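Local atomic coordinates of nucleoporin NUP82 (Saccharomyces cerevisiae, PDB entry 3PBP), a protein that is a structural component of the nuclear pore complex, represented here by its N-terminal domain, which interacts with NUP116. Residues N170-G174 against L175-V179; F211-S214 against V215-L218; S391-S394 against K395-E399; S400-N403 against P404-G407. The protein carries 1 engineered substitution. All blocks are in the same frame, centred on the assembly; numbering follows the deposited sequence.

From the N terminus, the chain meets all four contacts in series; none nests in or crosses another, and each joins neighbours in sequence. Contact 1 closes the turn after the short strand 172-174, at the surface, in contact with the NUP116 chain. Contact 2 forms the bend leading into strand 215-217, nearer the middle of the domain; its centre lies about 29 Å from that of contact 1. Contact 3 is a turn of helix 387-399, and contact 4 the loop that follows it. These last two touch: Thr-392 packs on Pro-404, Leu-393 on Leu-405, and Ser-396 O probably accepts a hydrogen bond from Asp-401 N. Together they make up most of the connection between strands 380-385 and 413-419 of one four-stranded sheet.

Contact 1 (N170-G174 against L175-V179); sequences NNSFG and LDARV
Ser-172 and Ala-177 face one another across a reversal of the chain, their CA atoms 6.0 Å apart, and the two arms run in nearly opposite directions, 160° apart end to end. No hydrogen bond joins the arms; they meet through van der Waals contacts, mostly of side chains. Gly-174 sits at the turn with a positive phi of 87°, where a CB would run into the preceding carbonyl; glycine therefore suits the place. The small methyl of Ala-177 meets Ser-172 CB at 3.6 Å, and its other neighbour is the amide of Asn-170, with ND2 3.7 Å from Ala-177 CB. That same ND2 rests against the start of the Arg-178 chain, 3.4 Å from Arg-178 CB. The two side chains run alongside in opposite directions, their amide and guanidinium planes almost perpendicular at 86°. The long, extended arginine carries its charged end beyond the turn, where NH1 bonds to Asn-167 O and NH2 to Asp-148 O. In sequence the turn falls between strands 164-166 and 182-187, just after the weakly bonded strand 172-174; Ser-172 and Phe-173 pair antiparallel with a strand of the NUP116 chain, carrying the sheet across the interface, while Leu-175 packs on Leu-119 of NUP116.

Contact 2 (F211-S214 against V215-L218); sequences FLPS and VLLL
Between Pro-213 and Leu-216 the backbone bends through Ser-214, whose phi/psi of -80/-24° interrupts an otherwise extended path before strand 215-217 begins. Across the inside of this bend Leu-216 reaches back: one of its methyls, CD1, lies 3.7 Å from CD of the Pro-213 ring and 4.2 Å from CD2 of Leu-212. The leucine chain lies at a slant to both partners. Its CG stands opposite the backbone N (chi1 -174°), and from there CD1 can meet the CG-CD side of the proline ring. The rigid ring offers a fixed apolar surface, and the branched leucines suit this buried apolar contact. At the bend itself, Ser-214 OG comes within 3.6 Å of Val-215 CG2. This hydroxyl is not spent on the turn itself; it is hydrogen-bonded to Asp-155 OD2, so a small polar residue with a short reach fits well here. The bend ties several elements together. Strand 215-217 pairs antiparallel with 269-271, where Leu-216 makes backbone bonds to Val-270 and Val-215 packs on Lys-269 and Asp-271, while Pro-213 touches Cys-141 of strand 141-146 and Phe-211 lies against strand 151-155.

Contact 3 (S391-S394 against K395-E399); sequences STLS and KSINE. Engineered in segment 395-399: Ser-396 (natural residue Cys).
Leu-393 O is gripped twice from the next turn of the helix: Ile-397 N donates to it at 3.1 Å and Ser-396 OG at 3.0 Å. Both donors come from the same face of the carbonyl plane, the hydroxyl standing well above it, 42° out. Ser-396, an engineered residue in place of the natural Cys, has its OG set between its own backbone N and carbonyl carbon (chi1 59°), a rotation that brings the hydroxyl over the carbonyl three residues back. Of the pair, the Ile-397 bond is the ordinary i to i+4 helix bond, and it is flanked by others of its kind. Ser-396 N gives a nearly straight bond to Thr-392 O, 3.0 Å with 164° at the hydrogen, and Asn-398 N reaches Ser-394 O at 2.9 Å. Ser-391 O is held more loosely, by weak bonds from Lys-395 N and from Ser-394 OG. The methylenes of Lys-395 run past Ser-391 O in a fully extended chain, which suits a lysine at an exposed position. Asn-398 brings ND2 close to Ser-394 O, but at an angle too poor for a bond; ND2 is hydrogen-bonded to Asp-308 OD2. On the buried side Leu-393 CG and Ile-397 CD1, one turn apart, meet loosely at 4.5 Å. Leu-393 and Ser-396 pack on apolar side chains of another protein, and Ile-397 on a basic one. Elsewhere Ser-394 touches Ile-307 and Asp-308, so helix 387-399, which follows strand 380-385, lies against the loop joining strands 299-306 and 313-319.

Contact 4 (S400-N403 against P404-G407); sequences SDLN and PLAG
Asp-401 OD1, at one end of a flat carboxylate, lies 3.2 Å from Pro-404 CD, and the two side chains cross at about a right angle. The same OD1 accepts from the Asn-403 amide: ND2 approaches on the syn side at 2.8 Å, 24° out of the carboxylate plane, and OD1 is in turn tilted 26° from the plane of the amide. A weak bond from Asn-403 N also ends on OD1, so one oxygen holds both the backbone and the side chain of the asparagine. With CG of Asp-401 opposite its backbone N (chi1 -168°), the carboxylate reaches forward over the start of the turn. Proline suits position 404, since it has no N-H to satisfy and its ring favours the tight phi found there. Beyond it, Leu-405 N bonds to Leu-402 O at 2.9 Å and Ala-406 N to Asn-403 O at 2.8 Å. Leu-402 CG and Leu-405 CD1 pack at 4.4 Å, and Leu-405 also rests on Ser-396 and on an aromatic side chain of another protein. Ser-400, with positive phi, ends helix 387-399 in a Schellman motif; what follows is an Asx turn, completed by the weak bond, leading into a short 3-10 turn with its successive i to i+3 bonds.

Contact 1 (N170-G174 against L175-V179)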
ATOM      1  N   ASN A 170       8.276  10.519 -10.435  1.00 80.63           N
ATOM      2  CA  ASN A 170       8.523  11.956 -10.403  1.00 83.99           C
ATOM      3  C   ASN A 170       9.821  12.343 -11.093  1.00 86.06           C
ATOM      4  O   ASN A 170      10.680  11.497 -11.373  1.00 84.98           O
ATOM      5  CB  ASN A 170       8.596  12.463  -8.962  1.00 85.47           C
ATOM      6  CG  ASN A 170       7.232  12.663  -8.346  1.00 87.67           C
ATOM      7  OD1 ASN A 170       6.394  13.384  -8.892  1.00 88.03           O
ATOM      8  ND2 ASN A 170       7.001  12.033  -7.194  1.00 88.29           N
ATOM      9  N   ASN A 171       9.939  13.641 -11.359  1.00 88.44           N
ATOM     10  CA  ASN A 171      11.122  14.220 -11.977  1.00 90.28           C
ATOM     11  C   ASN A 171      11.777  15.016 -10.879  1.00 90.15           C
ATOM     12  O   ASN A 171      12.107  16.188 -11.054  1.00 91.47           O
ATOM     13  CB  ASN A 171      10.747  15.149 -13.133  1.00 92.14           C
ATOM     14  CG  ASN A 171      10.434  14.391 -14.406  1.00 95.52           C
ATOM     15  OD1 ASN A 171      11.306  13.714 -14.969  1.00 97.47           O
ATOM     16  ND2 ASN A 171       9.186  14.484 -14.864  1.00 96.48           N
ATOM     17  N   SER A 172      11.929  14.375  -9.727  1.00 89.16           N
ATOM     18  CA  SER A 172      12.539  15.014  -8.580  1.00 88.35           C
ATOM     19  C   SER A 172      13.874  14.366  -8.296  1.00 88.11           C
ATOM     20  O   SER A 172      14.183  13.298  -8.819  1.00 88.45           O
ATOM     21  CB  SER A 172      11.650  14.871  -7.347  1.00 88.29           C
ATOM     22  OG  SER A 172      10.432  15.564  -7.507  1.00 88.94           O
ATOM     23  N   PHE A 173      14.667  15.042  -7.482  1.00 87.40           N
ATOM     24  CA  PHE A 173      15.959  14.545  -7.061  1.00 87.90           C
ATOM     25  C   PHE A 173      15.854  14.658  -5.552  1.00 89.26           C
ATOM     26  O   PHE A 173      14.943  15.310  -5.047  1.00 89.69           O
ATOM     27  CB  PHE A 173      17.093  15.432  -7.586  1.00 86.76           C
ATOM     28  CG  PHE A 173      17.299  15.353  -9.075  1.00 85.12           C
ATOM     29  CD1 PHE A 173      17.500  14.126  -9.700  1.00 84.11           C
ATOM     30  CD2 PHE A 173      17.322  16.509  -9.849  1.00 84.29           C
ATOM     31  CE1 PHE A 173      17.720  14.056 -11.077  1.00 83.70           C
ATOM     32  CE2 PHE A 173      17.543  16.445 -11.224  1.00 83.98           C
ATOM     33  CZ  PHE A 173      17.742  15.217 -11.839  1.00 82.97           C
ATOM     34  N   GLY A 174      16.766  14.030  -4.825  1.00 90.94           N
ATOM     35  CA  GLY A 174      16.701  14.112  -3.380  1.00 92.19           C
ATOM     36  C   GLY A 174      15.808  13.033  -2.810  1.00 93.10           C
ATOM     37  O   GLY A 174      15.253  12.214  -3.548  1.00 92.81           O
ATOM     38  N   LEU A 175      15.646  13.056  -1.491  1.00 93.83           N
ATOM     39  CA  LEU A 175      14.854  12.052  -0.796  1.00 94.69           C
ATOM     40  C   LEU A 175      13.318  12.232  -0.766  1.00 95.07           C
ATOM     41  O   LEU A 175      12.787  13.348  -0.708  1.00 94.17           O
ATOM     42  CB  LEU A 175      15.387  11.915   0.640  1.00 94.25           C
ATOM     43  CG  LEU A 175      16.909  11.867   0.825  1.00 92.86           C
ATOM     44  CD1 LEU A 175      17.253  11.842   2.314  1.00 92.38           C
ATOM     45  CD2 LEU A 175      17.467  10.650   0.119  1.00 92.07           C
ATOM     46  N   ASP A 176      12.630  11.091  -0.824  1.00 95.68           N
ATOM     47  CA  ASP A 176      11.172  10.981  -0.749  1.00 95.33           C
ATOM     48  C   ASP A 176      10.283  11.806  -1.685  1.00 93.62           C
ATOM     49  O   ASP A 176       9.379  12.505  -1.221  1.00 93.38           O
ATOM     50  CB  ASP A 176      10.727  11.235   0.697  1.00 97.30           C
ATOM     51  CG  ASP A 176      11.737  10.729   1.720  1.00 98.62           C
ATOM     52  OD1 ASP A 176      12.183   9.564   1.604  1.00 98.02           O
ATOM     53  OD2 ASP A 176      12.077  11.505   2.645  1.00100.02           O
ATOM     54  N   ALA A 177      10.510  11.719  -2.989  1.00 91.29           N
ATOM     55  CA  ALA A 177       9.655  12.447  -3.923  1.00 89.71           C
ATOM     56  C   ALA A 177       8.244  11.850  -3.786  1.00 88.15           C
ATOM     57  O   ALA A 177       7.252  12.569  -3.609  1.00 87.94           O
ATOM     58  CB  ALA A 177      10.169  12.279  -5.349  1.00 89.79           C
ATOM     59  N   ARG A 178       8.184  10.519  -3.859  1.00 85.60           N
ATOM     60  CA  ARG A 178       6.947   9.731  -3.729  1.00 82.24           C
ATOM     61  C   ARG A 178       7.368   8.409  -3.055  1.00 80.67           C
ATOM     62  O   ARG A 178       8.557   8.222  -2.743  1.00 80.40           O
ATOM     63  CB  ARG A 178       6.362   9.429  -5.109  1.00 81.29           C
ATOM     64  CG  ARG A 178       7.412   8.817  -6.028  1.00 79.19           C
ATOM     65  CD  ARG A 178       6.828   7.922  -7.088  1.00 76.63           C
ATOM     66  NE  ARG A 178       7.838   6.974  -7.543  1.00 74.07           N
ATOM     67  CZ  ARG A 178       7.585   5.909  -8.292  1.00 73.76           C
ATOM     68  NH1 ARG A 178       6.346   5.652  -8.683  1.00 73.66           N
ATOM     69  NH2 ARG A 178       8.568   5.093  -8.630  1.00 73.46           N
ATOM     70  N   VAL A 179       6.426   7.490  -2.845  1.00 77.01           N
ATOM     71  CA  VAL A 179       6.772   6.221  -2.203  1.00 73.80           C
ATOM     72  C   VAL A 179       7.508   5.266  -3.143  1.00 73.06           C
ATOM     73  O   VAL A 179       6.982   4.879  -4.185  1.00 72.93           O
ATOM     74  CB  VAL A 179       5.534   5.496  -1.666  1.00 72.51           C
ATOM     75  CG1 VAL A 179       5.958   4.319  -0.809  1.00 70.26           C
ATOM     76  CG2 VAL A 179       4.685   6.451  -0.880  1.00 73.47           C
TER

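Contact 2 (F211-S214 against V215-L218)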
ATOM      1  N   PHE A 211      -8.896   4.953  -1.334  1.00 48.20           N
ATOM      2  CA  PHE A 211      -8.388   4.204  -2.488  1.00 48.73           C
ATOM      3  C   PHE A 211      -9.643   3.516  -3.014  1.00 49.80           C
ATOM      4  O   PHE A 211      -9.918   2.361  -2.695  1.00 50.87           O
ATOM      5  CB  PHE A 211      -7.366   3.157  -2.068  1.00 45.15           C
ATOM      6  CG  PHE A 211      -6.599   2.580  -3.214  1.00 42.29           C
ATOM      7  CD1 PHE A 211      -5.457   3.216  -3.689  1.00 41.38           C
ATOM      8  CD2 PHE A 211      -6.997   1.393  -3.805  1.00 40.18           C
ATOM      9  CE1 PHE A 211      -4.728   2.672  -4.730  1.00 39.75           C
ATOM     10  CE2 PHE A 211      -6.276   0.844  -4.845  1.00 38.16           C
ATOM     11  CZ  PHE A 211      -5.139   1.483  -5.308  1.00 39.41           C
ATOM     12  N   LEU A 212     -10.394   4.235  -3.832  1.00 50.20           N
ATOM     13  CA  LEU A 212     -11.671   3.745  -4.327  1.00 49.98           C
ATOM     14  C   LEU A 212     -11.738   3.165  -5.727  1.00 49.53           C
ATOM     15  O   LEU A 212     -11.011   3.570  -6.622  1.00 49.09           O
ATOM     16  CB  LEU A 212     -12.687   4.883  -4.215  1.00 50.54           C
ATOM     17  CG  LEU A 212     -12.589   5.671  -2.899  1.00 49.83           C
ATOM     18  CD1 LEU A 212     -13.182   7.053  -3.067  1.00 49.84           C
ATOM     19  CD2 LEU A 212     -13.284   4.912  -1.800  1.00 50.05           C
ATOM     20  N   PRO A 213     -12.630   2.184  -5.926  1.00 51.17           N
ATOM     21  CA  PRO A 213     -12.820   1.540  -7.232  1.00 51.35           C
ATOM     22  C   PRO A 213     -13.789   2.461  -7.997  1.00 52.11           C
ATOM     23  O   PRO A 213     -14.123   3.529  -7.493  1.00 54.04           O
ATOM     24  CB  PRO A 213     -13.431   0.191  -6.851  1.00 49.00           C
ATOM     25  CG  PRO A 213     -14.288   0.546  -5.705  1.00 49.71           C
ATOM     26  CD  PRO A 213     -13.421   1.497  -4.886  1.00 50.38           C
ATOM     27  N   SER A 214     -14.240   2.083  -9.187  1.00 52.56           N
ATOM     28  CA  SER A 214     -15.154   2.950  -9.941  1.00 52.04           C
ATOM     29  C   SER A 214     -16.592   2.829  -9.434  1.00 52.05           C
ATOM     30  O   SER A 214     -17.412   3.739  -9.625  1.00 53.50           O
ATOM     31  CB  SER A 214     -15.117   2.595 -11.419  1.00 52.22           C
ATOM     32  OG  SER A 214     -15.751   1.342 -11.617  1.00 54.11           O
ATOM     33  N   VAL A 215     -16.899   1.697  -8.802  1.00 49.81           N
ATOM     34  CA  VAL A 215     -18.231   1.459  -8.247  1.00 47.11           C
ATOM     35  C   VAL A 215     -18.006   0.784  -6.902  1.00 47.82           C
ATOM     36  O   VAL A 215     -17.709  -0.408  -6.828  1.00 49.12           O
ATOM     37  CB  VAL A 215     -19.078   0.547  -9.159  1.00 44.49           C
ATOM     38  CG1 VAL A 215     -20.433   0.319  -8.554  1.00 41.44           C
ATOM     39  CG2 VAL A 215     -19.212   1.171 -10.522  1.00 39.53           C
ATOM     40  N   LEU A 216     -18.154   1.570  -5.844  1.00 47.81           N
ATOM     41  CA  LEU A 216     -17.926   1.122  -4.484  1.00 47.32           C
ATOM     42  C   LEU A 216     -19.031   0.305  -3.825  1.00 49.12           C
ATOM     43  O   LEU A 216     -20.199   0.714  -3.809  1.00 48.50           O
ATOM     44  CB  LEU A 216     -17.628   2.342  -3.626  1.00 45.46           C
ATOM     45  CG  LEU A 216     -17.211   2.149  -2.174  1.00 45.25           C
ATOM     46  CD1 LEU A 216     -15.808   1.588  -2.104  1.00 43.69           C
ATOM     47  CD2 LEU A 216     -17.288   3.507  -1.465  1.00 45.80           C
ATOM     48  N   LEU A 217     -18.642  -0.855  -3.278  1.00 50.53           N
ATOM     49  CA  LEU A 217     -19.561  -1.739  -2.547  1.00 49.17           C
ATOM     50  C   LEU A 217     -19.639  -1.152  -1.141  1.00 49.34           C
ATOM     51  O   LEU A 217     -18.643  -1.079  -0.426  1.00 49.17           O
ATOM     52  CB  LEU A 217     -19.006  -3.154  -2.443  1.00 47.42           C
ATOM     53  CG  LEU A 217     -19.723  -4.296  -3.166  1.00 48.06           C
ATOM     54  CD1 LEU A 217     -19.310  -5.596  -2.500  1.00 44.64           C
ATOM     55  CD2 LEU A 217     -21.233  -4.131  -3.117  1.00 44.52           C
ATOM     56  N   LEU A 218     -20.820  -0.725  -0.736  1.00 50.41           N
ATOM     57  CA  LEU A 218     -20.961  -0.129   0.582  1.00 51.68           C
ATOM     58  C   LEU A 218     -22.351  -0.415   1.152  1.00 50.91           C
ATOM     59  O   LEU A 218     -23.348  -0.007   0.568  1.00 50.50           O
ATOM     60  CB  LEU A 218     -20.733   1.379   0.452  1.00 52.25           C
ATOM     61  CG  LEU A 218     -20.417   2.229   1.681  1.00 52.52           C
ATOM     62  CD1 LEU A 218     -19.122   1.770   2.294  1.00 54.30           C
ATOM     63  CD2 LEU A 218     -20.300   3.672   1.278  1.00 50.50           C
TER

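Contact 3 (S391-S394 against K395-E399)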
ATOM      1  N   SER A 391      -9.835  -9.474  21.878  1.00 77.80           N
ATOM      2  CA  SER A 391     -11.257  -9.496  22.195  1.00 77.12           C
ATOM      3  C   SER A 391     -11.606  -8.464  23.257  1.00 76.79           C
ATOM      4  O   SER A 391     -12.668  -7.850  23.215  1.00 76.78           O
ATOM      5  CB  SER A 391     -11.671 -10.892  22.659  1.00 77.23           C
ATOM      6  OG  SER A 391     -10.874 -11.319  23.744  1.00 77.97           O
ATOM      7  N   THR A 392     -10.703  -8.272  24.209  1.00 76.69           N
ATOM      8  CA  THR A 392     -10.911  -7.301  25.275  1.00 76.91           C
ATOM      9  C   THR A 392     -10.692  -5.898  24.731  1.00 77.23           C
ATOM     10  O   THR A 392     -11.399  -4.951  25.102  1.00 78.57           O
ATOM     11  CB  THR A 392      -9.919  -7.518  26.413  1.00 76.96           C
ATOM     12  OG1 THR A 392     -10.009  -8.873  26.868  1.00 77.48           O
ATOM     13  CG2 THR A 392     -10.213  -6.569  27.556  1.00 76.53           C
ATOM     14  N   LEU A 393      -9.698  -5.776  23.855  1.00 75.97           N
ATOM     15  CA  LEU A 393      -9.353  -4.508  23.232  1.00 74.63           C
ATOM     16  C   LEU A 393     -10.531  -3.899  22.468  1.00 74.60           C
ATOM     17  O   LEU A 393     -10.763  -2.694  22.530  1.00 73.88           O
ATOM     18  CB  LEU A 393      -8.161  -4.708  22.288  1.00 73.09           C
ATOM     19  CG  LEU A 393      -7.637  -3.485  21.528  1.00 72.47           C
ATOM     20  CD1 LEU A 393      -7.314  -2.344  22.481  1.00 71.44           C
ATOM     21  CD2 LEU A 393      -6.408  -3.894  20.747  1.00 73.13           C
ATOM     22  N   SER A 394     -11.281  -4.725  21.747  1.00 75.34           N
ATOM     23  CA  SER A 394     -12.410  -4.201  20.992  1.00 76.39           C
ATOM     24  C   SER A 394     -13.567  -3.884  21.917  1.00 76.74           C
ATOM     25  O   SER A 394     -14.341  -2.977  21.644  1.00 77.28           O
ATOM     26  CB  SER A 394     -12.856  -5.183  19.906  1.00 75.59           C
ATOM     27  OG  SER A 394     -13.616  -6.236  20.452  1.00 77.19           O
ATOM     28  N   LYS A 395     -13.684  -4.622  23.015  1.00 78.16           N
ATOM     29  CA  LYS A 395     -14.763  -4.372  23.965  1.00 79.45           C
ATOM     30  C   LYS A 395     -14.594  -2.989  24.555  1.00 78.87           C
ATOM     31  O   LYS A 395     -15.547  -2.218  24.623  1.00 79.72           O
ATOM     32  CB  LYS A 395     -14.767  -5.421  25.081  1.00 81.26           C
ATOM     33  CG  LYS A 395     -15.168  -6.803  24.584  1.00 86.23           C
ATOM     34  CD  LYS A 395     -15.087  -7.884  25.657  1.00 88.30           C
ATOM     35  CE  LYS A 395     -15.423  -9.253  25.061  1.00 89.29           C
ATOM     36  NZ  LYS A 395     -15.315 -10.350  26.062  1.00 90.89           N
ATOM     37  N   SER A 396     -13.375  -2.668  24.968  1.00 77.97           N
ATOM     38  CA  SER A 396     -13.121  -1.363  25.544  1.00 78.22           C
ATOM     39  C   SER A 396     -13.275  -0.248  24.507  1.00 77.99           C
ATOM     40  O   SER A 396     -13.726   0.848  24.837  1.00 76.30           O
ATOM     41  CB  SER A 396     -11.732  -1.323  26.199  1.00 78.53           C
ATOM     42  OG  SER A 396     -10.705  -1.619  25.285  1.00 81.40           O
ATOM     43  N   ILE A 397     -12.918  -0.523  23.253  1.00 78.99           N
ATOM     44  CA  ILE A 397     -13.057   0.496  22.215  1.00 79.51           C
ATOM     45  C   ILE A 397     -14.541   0.778  22.043  1.00 81.37           C
ATOM     46  O   ILE A 397     -14.966   1.930  21.977  1.00 82.15           O
ATOM     47  CB  ILE A 397     -12.507   0.042  20.833  1.00 77.11           C
ATOM     48  CG1 ILE A 397     -10.990  -0.147  20.889  1.00 75.32           C
ATOM     49  CG2 ILE A 397     -12.856   1.081  19.779  1.00 75.18           C
ATOM     50  CD1 ILE A 397     -10.383  -0.565  19.571  1.00 72.47           C
ATOM     51  N   ASN A 398     -15.328  -0.289  21.993  1.00 83.15           N
ATOM     52  CA  ASN A 398     -16.761  -0.164  21.797  1.00 84.93           C
ATOM     53  C   ASN A 398     -17.532   0.242  23.051  1.00 86.09           C
ATOM     54  O   ASN A 398     -18.617   0.817  22.954  1.00 86.41           O
ATOM     55  CB  ASN A 398     -17.313  -1.467  21.204  1.00 84.93           C
ATOM     56  CG  ASN A 398     -16.726  -1.776  19.814  1.00 86.23           C
ATOM     57  OD1 ASN A 398     -16.686  -0.909  18.933  1.00 85.91           O
ATOM     58  ND2 ASN A 398     -16.275  -3.014  19.619  1.00 85.37           N
ATOM     59  N   GLU A 399     -16.978  -0.036  24.226  1.00 87.27           N
ATOM     60  CA  GLU A 399     -17.649   0.329  25.469  1.00 88.29           C
ATOM     61  C   GLU A 399     -17.000   1.527  26.149  1.00 88.29           C
ATOM     62  O   GLU A 399     -17.318   1.848  27.293  1.00 87.98           O
ATOM     63  CB  GLU A 399     -17.682  -0.863  26.421  1.00 89.45           C
ATOM     64  CG  GLU A 399     -18.592  -1.987  25.940  1.00 92.47           C
ATOM     65  CD  GLU A 399     -18.568  -3.196  26.852  1.00 93.90           C
ATOM     66  OE1 GLU A 399     -18.876  -3.038  28.053  1.00 95.46           O
ATOM     67  OE2 GLU A 399     -18.240  -4.304  26.371  1.00 93.90           O
TER

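Contact 4 (S400-N403 against P404-G407)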
ATOM      1  N   SER A 400     -16.092   2.182  25.430  1.00 88.29           N
ATOM      2  CA  SER A 400     -15.386   3.366  25.923  1.00 87.80           C
ATOM      3  C   SER A 400     -14.871   3.228  27.351  1.00 87.79           C
ATOM      4  O   SER A 400     -14.886   4.187  28.119  1.00 86.79           O
ATOM      5  CB  SER A 400     -16.293   4.599  25.820  1.00 86.92           C
ATOM      6  OG  SER A 400     -16.574   4.923  24.466  1.00 85.87           O
ATOM      7  N   ASP A 401     -14.404   2.035  27.699  1.00 88.93           N
ATOM      8  CA  ASP A 401     -13.883   1.779  29.039  1.00 90.11           C
ATOM      9  C   ASP A 401     -12.475   1.187  28.962  1.00 89.13           C
ATOM     10  O   ASP A 401     -12.296   0.045  28.539  1.00 88.87           O
ATOM     11  CB  ASP A 401     -14.803   0.804  29.782  1.00 93.43           C
ATOM     12  CG  ASP A 401     -14.490   0.720  31.275  1.00 96.47           C
ATOM     13  OD1 ASP A 401     -13.297   0.596  31.642  1.00 98.11           O
ATOM     14  OD2 ASP A 401     -15.443   0.769  32.085  1.00 97.98           O
ATOM     15  N   LEU A 402     -11.484   1.957  29.396  1.00 87.91           N
ATOM     16  CA  LEU A 402     -10.096   1.515  29.355  1.00 87.70           C
ATOM     17  C   LEU A 402      -9.669   0.523  30.436  1.00 87.85           C
ATOM     18  O   LEU A 402      -8.727  -0.239  30.238  1.00 87.90           O
ATOM     19  CB  LEU A 402      -9.177   2.735  29.391  1.00 87.81           C
ATOM     20  CG  LEU A 402      -8.647   3.255  28.052  1.00 87.76           C
ATOM     21  CD1 LEU A 402      -9.726   3.212  27.001  1.00 88.64           C
ATOM     22  CD2 LEU A 402      -8.138   4.662  28.232  1.00 87.13           C
ATOM     23  N   ASN A 403     -10.365   0.524  31.570  1.00 88.40           N
ATOM     24  CA  ASN A 403     -10.048  -0.364  32.694  1.00 88.35           C
ATOM     25  C   ASN A 403      -9.670  -1.804  32.365  1.00 87.90           C
ATOM     26  O   ASN A 403      -8.625  -2.284  32.787  1.00 87.82           O
ATOM     27  CB  ASN A 403     -11.205  -0.379  33.689  1.00 89.05           C
ATOM     28  CG  ASN A 403     -11.377   0.946  34.394  1.00 90.30           C
ATOM     29  OD1 ASN A 403     -10.486   1.399  35.117  1.00 89.83           O
ATOM     30  ND2 ASN A 403     -12.528   1.580  34.186  1.00 91.26           N
ATOM     31  N   PRO A 404     -10.521  -2.518  31.622  1.00 87.80           N
ATOM     32  CA  PRO A 404     -10.205  -3.903  31.281  1.00 87.87           C
ATOM     33  C   PRO A 404      -8.755  -4.102  30.846  1.00 88.80           C
ATOM     34  O   PRO A 404      -8.137  -5.113  31.180  1.00 89.62           O
ATOM     35  CB  PRO A 404     -11.197  -4.206  30.164  1.00 87.74           C
ATOM     36  CG  PRO A 404     -12.394  -3.417  30.580  1.00 88.10           C
ATOM     37  CD  PRO A 404     -11.783  -2.099  30.988  1.00 88.03           C
ATOM     38  N   LEU A 405      -8.213  -3.132  30.112  1.00 89.36           N
ATOM     39  CA  LEU A 405      -6.837  -3.211  29.609  1.00 89.20           C
ATOM     40  C   LEU A 405      -5.790  -3.352  30.692  1.00 89.75           C
ATOM     41  O   LEU A 405      -4.747  -3.969  30.480  1.00 89.63           O
ATOM     42  CB  LEU A 405      -6.510  -1.980  28.772  1.00 88.66           C
ATOM     43  CG  LEU A 405      -7.260  -1.880  27.454  1.00 89.19           C
ATOM     44  CD1 LEU A 405      -6.872  -0.597  26.739  1.00 89.34           C
ATOM     45  CD2 LEU A 405      -6.939  -3.102  26.607  1.00 89.38           C
ATOM     46  N   ALA A 406      -6.068  -2.759  31.849  1.00 91.27           N
ATOM     47  CA  ALA A 406      -5.162  -2.810  32.992  1.00 91.75           C
ATOM     48  C   ALA A 406      -4.880  -4.263  33.373  1.00 93.02           C
ATOM     49  O   ALA A 406      -5.806  -5.048  33.629  1.00 93.37           O
ATOM     50  CB  ALA A 406      -5.780  -2.074  34.172  1.00 90.59           C
ATOM     51  N   GLY A 407      -3.601  -4.622  33.401  1.00 93.03           N
ATOM     52  CA  GLY A 407      -3.237  -5.979  33.753  1.00 94.56           C
ATOM     53  C   GLY A 407      -3.048  -6.900  32.560  1.00 96.14           C
ATOM     54  O   GLY A 407      -2.036  -7.601  32.474  1.00 96.35           O
TER